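Local atomic coordinates of autophagy-related protein 9 (Schizosaccharomyces pombe, PDB entry 7D0I), a protein that scrambles phospholipids between the two leaflets of the membrane as a homotrimer and supplies membrane to the growing autophagosome. Residues 212-223 with 432-440. The protein carries 1 engineered substitution. Residues are numbered along the deposited sequence; the frame is centred on the assembly and turned at random.
With LMN (Lauryl Maltose Neopentyl Glycol), chain H.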
# COMPACT_ATOMS: atom_id res chain seq x y z
N THR A 212 -23.08 50.68 -1.67
CA THR A 212 -21.97 51.04 -0.81
C THR A 212 -21.22 52.25 -1.36
O THR A 212 -20.87 53.17 -0.61
CB THR A 212 -21.02 49.85 -0.66
OG1 THR A 212 -21.70 48.78 -0.00
CG2 THR A 212 -19.81 50.24 0.14
N VAL A 213 -20.97 52.27 -2.67
CA VAL A 213 -20.30 53.42 -3.27
C VAL A 213 -21.11 54.68 -3.06
O VAL A 213 -20.59 55.73 -2.65
CB VAL A 213 -20.03 53.16 -4.76
CG1 VAL A 213 -19.50 54.41 -5.42
CG2 VAL A 213 -19.05 52.02 -4.92
N SER A 214 -22.42 54.61 -3.32
CA SER A 214 -23.27 55.79 -3.20
C SER A 214 -23.38 56.24 -1.75
O SER A 214 -23.44 57.44 -1.48
CB SER A 214 -24.65 55.51 -3.78
OG SER A 214 -25.30 54.49 -3.06
N PHE A 215 -23.41 55.30 -0.80
CA PHE A 215 -23.45 55.70 0.60
C PHE A 215 -22.17 56.41 1.00
O PHE A 215 -22.22 57.41 1.71
CB PHE A 215 -23.67 54.50 1.51
CG PHE A 215 -23.50 54.82 2.96
CD1 PHE A 215 -22.31 54.57 3.60
CD2 PHE A 215 -24.52 55.41 3.67
CE1 PHE A 215 -22.14 54.88 4.93
CE2 PHE A 215 -24.37 55.72 5.00
CZ PHE A 215 -23.18 55.46 5.63
N VAL A 216 -21.02 55.89 0.58
CA VAL A 216 -19.76 56.56 0.88
C VAL A 216 -19.78 57.98 0.33
O VAL A 216 -19.44 58.94 1.02
CB VAL A 216 -18.57 55.76 0.34
CG1 VAL A 216 -17.31 56.57 0.43
CG2 VAL A 216 -18.42 54.47 1.11
N ILE A 217 -20.23 58.12 -0.92
CA ILE A 217 -20.26 59.44 -1.55
C ILE A 217 -21.18 60.39 -0.78
O ILE A 217 -20.79 61.51 -0.42
CB ILE A 217 -20.69 59.32 -3.02
CG1 ILE A 217 -19.59 58.66 -3.85
CG2 ILE A 217 -21.05 60.68 -3.59
CD1 ILE A 217 -19.96 58.41 -5.28
N GLY A 218 -22.41 59.94 -0.52
CA GLY A 218 -23.37 60.81 0.15
C GLY A 218 -22.96 61.17 1.56
O GLY A 218 -23.09 62.32 1.98
N PHE A 219 -22.46 60.20 2.32
CA PHE A 219 -22.07 60.47 3.69
C PHE A 219 -20.86 61.39 3.74
O PHE A 219 -20.77 62.26 4.61
CB PHE A 219 -21.79 59.17 4.42
CG PHE A 219 -21.68 59.31 5.90
CD1 PHE A 219 -20.47 59.20 6.53
CD2 PHE A 219 -22.81 59.56 6.66
CE1 PHE A 219 -20.37 59.33 7.90
CE2 PHE A 219 -22.72 59.69 8.03
CZ PHE A 219 -21.49 59.57 8.65
N THR A 220 -19.92 61.23 2.81
CA THR A 220 -18.75 62.11 2.80
C THR A 220 -19.14 63.52 2.39
O THR A 220 -18.60 64.50 2.92
CB THR A 220 -17.68 61.56 1.87
OG1 THR A 220 -17.41 60.19 2.21
CG2 THR A 220 -16.40 62.36 2.02
N THR A 221 -20.08 63.66 1.45
CA THR A 221 -20.53 65.00 1.09
C THR A 221 -21.47 65.59 2.12
O THR A 221 -21.73 66.80 2.08
CB THR A 221 -21.20 64.99 -0.28
OG1 THR A 221 -21.10 66.29 -0.87
CG2 THR A 221 -22.66 64.61 -0.17
N PHE A 222 -22.00 64.78 3.04
CA PHE A 222 -22.85 65.29 4.10
C PHE A 222 -22.05 65.76 5.31
O PHE A 222 -22.21 66.89 5.76
CB PHE A 222 -23.86 64.22 4.54
CG PHE A 222 -24.71 64.63 5.71
CD1 PHE A 222 -25.86 65.36 5.52
CD2 PHE A 222 -24.35 64.27 7.00
CE1 PHE A 222 -26.64 65.74 6.59
CE2 PHE A 222 -25.13 64.64 8.08
CZ PHE A 222 -26.27 65.38 7.87
N ILE A 223 -21.17 64.90 5.84
CA ILE A 223 -20.43 65.26 7.04
C ILE A 223 -19.49 66.43 6.79
O ILE A 223 -19.02 67.05 7.75
CB ILE A 223 -19.64 64.05 7.59
CG1 ILE A 223 -18.56 63.63 6.60
CG2 ILE A 223 -20.58 62.91 7.89
CD1 ILE A 223 -17.66 62.54 7.11
N TYR A 432 -11.17 57.95 -2.85
CA TYR A 432 -12.33 57.13 -2.51
C TYR A 432 -11.91 55.88 -1.76
O TYR A 432 -12.61 55.44 -0.84
CB TYR A 432 -13.10 56.73 -3.77
CG TYR A 432 -14.06 55.60 -3.49
CD1 TYR A 432 -15.28 55.84 -2.89
CD2 TYR A 432 -13.72 54.29 -3.79
CE1 TYR A 432 -16.15 54.81 -2.62
CE2 TYR A 432 -14.59 53.26 -3.52
CZ TYR A 432 -15.80 53.52 -2.94
OH TYR A 432 -16.67 52.49 -2.67
N LEU A 433 -10.79 55.28 -2.13
CA LEU A 433 -10.39 54.04 -1.49
C LEU A 433 -9.99 54.26 -0.05
O LEU A 433 -10.36 53.47 0.83
CB LEU A 433 -9.25 53.38 -2.27
CG LEU A 433 -9.21 51.87 -2.09
CD1 LEU A 433 -10.50 51.26 -2.61
CD2 LEU A 433 -8.03 51.29 -2.81
N VAL A 434 -9.26 55.34 0.23
CA VAL A 434 -8.88 55.59 1.62
C VAL A 434 -10.10 55.96 2.44
O VAL A 434 -10.21 55.56 3.61
CB VAL A 434 -7.77 56.65 1.71
CG1 VAL A 434 -8.27 58.01 1.29
CG2 VAL A 434 -7.21 56.70 3.11
N ILE A 435 -11.07 56.68 1.86
CA ILE A 435 -12.28 57.00 2.60
C ILE A 435 -13.07 55.73 2.90
O ILE A 435 -13.54 55.52 4.03
CB ILE A 435 -13.14 58.01 1.82
CG1 ILE A 435 -12.52 59.40 1.93
CG2 ILE A 435 -14.55 58.02 2.33
CD1 ILE A 435 -13.30 60.45 1.19
N HIS A 436 -13.24 54.86 1.91
CA HIS A 436 -13.98 53.62 2.10
C HIS A 436 -13.31 52.75 3.14
O HIS A 436 -13.98 52.20 4.03
CB HIS A 436 -14.09 52.87 0.77
CG HIS A 436 -14.72 51.52 0.89
ND1 HIS A 436 -14.04 50.43 1.38
CD2 HIS A 436 -15.96 51.09 0.59
CE1 HIS A 436 -14.84 49.37 1.37
NE2 HIS A 436 -16.01 49.75 0.89
N ASN A 437 -11.99 52.60 3.07
CA ASN A 437 -11.30 51.74 4.01
C ASN A 437 -11.32 52.32 5.41
O ASN A 437 -11.46 51.58 6.39
CB ASN A 437 -9.87 51.49 3.54
CG ASN A 437 -9.83 50.67 2.27
OD1 ASN A 437 -9.14 51.02 1.32
ND2 ASN A 437 -10.58 49.58 2.25
N PHE A 438 -11.20 53.65 5.54
CA PHE A 438 -11.35 54.27 6.84
C PHE A 438 -12.72 53.97 7.43
O PHE A 438 -12.83 53.45 8.55
CB PHE A 438 -11.13 55.78 6.73
CG PHE A 438 -11.60 56.56 7.92
CD1 PHE A 438 -11.02 56.37 9.16
CD2 PHE A 438 -12.61 57.49 7.79
CE1 PHE A 438 -11.45 57.08 10.25
CE2 PHE A 438 -13.05 58.21 8.88
CZ PHE A 438 -12.46 58.00 10.11
N PHE A 439 -13.78 54.27 6.68
CA PHE A 439 -15.13 54.01 7.18
C PHE A 439 -15.32 52.55 7.57
O PHE A 439 -15.96 52.25 8.57
CB PHE A 439 -16.18 54.42 6.15
CG PHE A 439 -16.46 55.89 6.12
CD1 PHE A 439 -15.79 56.75 6.96
CD2 PHE A 439 -17.42 56.40 5.27
CE1 PHE A 439 -16.05 58.10 6.94
CE2 PHE A 439 -17.68 57.75 5.24
CZ PHE A 439 -17.00 58.60 6.08
N ARG A 440 -14.76 51.63 6.78
CA ARG A 440 -15.03 50.23 7.05
C ARG A 440 -14.23 49.70 8.23
O ARG A 440 -14.74 48.89 9.01
CB ARG A 440 -14.75 49.38 5.82
CG ARG A 440 -15.27 47.96 5.97
CD ARG A 440 -14.76 47.03 4.90
NE ARG A 440 -15.40 45.72 5.01
CZ ARG A 440 -15.07 44.67 4.26
NH1 ARG A 440 -14.11 44.77 3.36
NH2 ARG A 440 -15.71 43.52 4.42
C1 LMN H . -12.22 45.86 -7.60
O1 LMN H . -13.27 45.78 -8.38
C2 LMN H . -12.16 44.65 -6.63
O2 LMN H . -11.83 43.49 -7.39
C3 LMN H . -11.16 44.79 -5.52
O3 LMN H . -11.52 43.79 -4.51
C4 LMN H . -11.10 46.11 -4.87
O4 LMN H . -9.81 46.23 -4.11
C5 LMN H . -11.14 47.24 -5.84
O5 LMN H . -12.31 47.13 -6.73
C6 LMN H . -11.22 48.57 -5.10
O6 LMN H . -11.38 49.61 -6.05
CAA LMN H . -16.56 57.18 -7.60
CAB LMN H . -18.35 51.81 -18.91
OAI LMN H . -11.77 46.37 0.98
OAJ LMN H . -17.63 36.86 -9.67
OAL LMN H . -15.32 44.22 -5.18
OAN LMN H . -17.03 40.11 -9.29
OAP LMN H . -17.80 42.71 -9.51
OAQ LMN H . -9.22 45.02 1.20
OAR LMN H . -18.88 35.97 -5.82
OAS LMN H . -8.74 43.05 -0.73
OAT LMN H . -17.79 37.31 -3.62
OAU LMN H . -8.00 44.59 -3.31
OAV LMN H . -17.26 40.22 -4.55
CAW LMN H . -16.21 55.77 -7.06
CAX LMN H . -17.67 50.94 -17.84
CAY LMN H . -14.72 55.47 -7.35
CAZ LMN H . -18.36 51.18 -16.47
CBA LMN H . -14.42 53.95 -7.21
CBB LMN H . -17.67 50.32 -15.38
CBC LMN H . -15.74 53.12 -7.20
CBD LMN H . -17.90 48.81 -15.68
CBE LMN H . -15.51 51.78 -6.43
CBF LMN H . -18.01 48.05 -14.32
CBG LMN H . -14.18 51.13 -6.92
CBH LMN H . -16.65 47.36 -13.99
CBI LMN H . -14.48 50.30 -8.21
CBJ LMN H . -16.09 47.98 -12.67
CBK LMN H . -15.47 49.13 -7.87
CBL LMN H . -15.21 46.91 -11.93
CBM LMN H . -11.32 47.04 -0.18
CBN LMN H . -17.12 36.71 -8.37
CBP LMN H . -15.89 42.99 -5.54
CBQ LMN H . -15.91 48.41 -9.19
CBR LMN H . -14.34 46.95 -10.62
CBS LMN H . -14.31 46.71 -8.04
CBT LMN H . -16.36 45.85 -9.36
OBV LMN H . -15.86 44.67 -10.02
OBX LMN H . -15.91 43.85 -7.80
OBY LMN H . -9.61 46.97 -1.89
OBZ LMN H . -17.42 38.93 -7.43
OCB LMN H . -15.57 40.29 -6.68
CCC LMN H . -9.90 46.65 -0.47
CCD LMN H . -17.92 37.53 -7.40
CCF LMN H . -15.55 42.68 -6.96
CCH LMN H . -16.10 41.18 -8.86
CCJ LMN H . -15.59 43.57 -9.20
CCL LMN H . -16.41 42.39 -9.67
CCM LMN H . -15.23 46.98 -9.31
CCN LMN H . -9.72 45.16 -0.15
CCO LMN H . -17.81 36.92 -6.00
CCQ LMN H . -16.24 41.38 -7.41
CCR LMN H . -9.99 45.86 -2.79
CCS LMN H . -16.29 39.11 -6.49
CCT LMN H . -8.78 44.47 -1.07
CCU LMN H . -17.87 37.95 -4.93
CCV LMN H . -9.18 44.59 -2.50
CCW LMN H . -16.78 38.95 -5.04
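Where the transmembrane helix 198-223 of Atg9 passes over the intramembrane helix 427-447, Val216 meets Tyr432, Ile435 and His436 in a nearly perpendicular crossing, the segment axes 10.5 Å apart at 91°. With so steep an angle the helices touch over a short patch, and most of the work falls to a few side chains. Val216 sits at its centre: CG1, placed anti to the backbone N (chi1 170°), lies 3.7 Å from Ile435 CG2 and equally close to CE1 of Tyr432, while CG2 turns to the His436 ring. Thr212 adds its methyl CG2 at the edge of that imidazole, in the ring plane.

Further along, toward Ile223, Phe439 reaches across to three residues. Its CE2 approaches the edge of the Phe219 ring at CD1, the ring planes inclined at 73° with centroids 5.5 Å apart; Ile223 CD1 comes to the edge of the Phe439 ring at CZ, and Thr220 OG1 lies obliquely to that ring, by CE2. Thr220 meets Ile435 tip to tip, Thr220 CG2 standing 3.7 Å from Ile435 CD1. While staying against Phe439 and Ile435 CG2, Thr220 OG1 gives a 2.7 Å hydrogen bond to Val216 O, a bond that satisfies the hydroxyl among apolar neighbours. The backbone N of Thr220 reaches the same oxygen from the opposite face of its carbonyl plane.

Toward Val213, Tyr432 lies between protein and detergent: Val213 CG2 is 3.3 Å from its OH, and the lauryl maltose neopentyl glycol chain runs over one ring face, with His436 CB over the other. Phe507 of a second subunit packs on Val216 and His436. The whole is a largely apolar crossing of a membrane-spanning and an intramembrane helix, bordering a detergent-binding pocket beside the subunit interface of the Atg9 trimer.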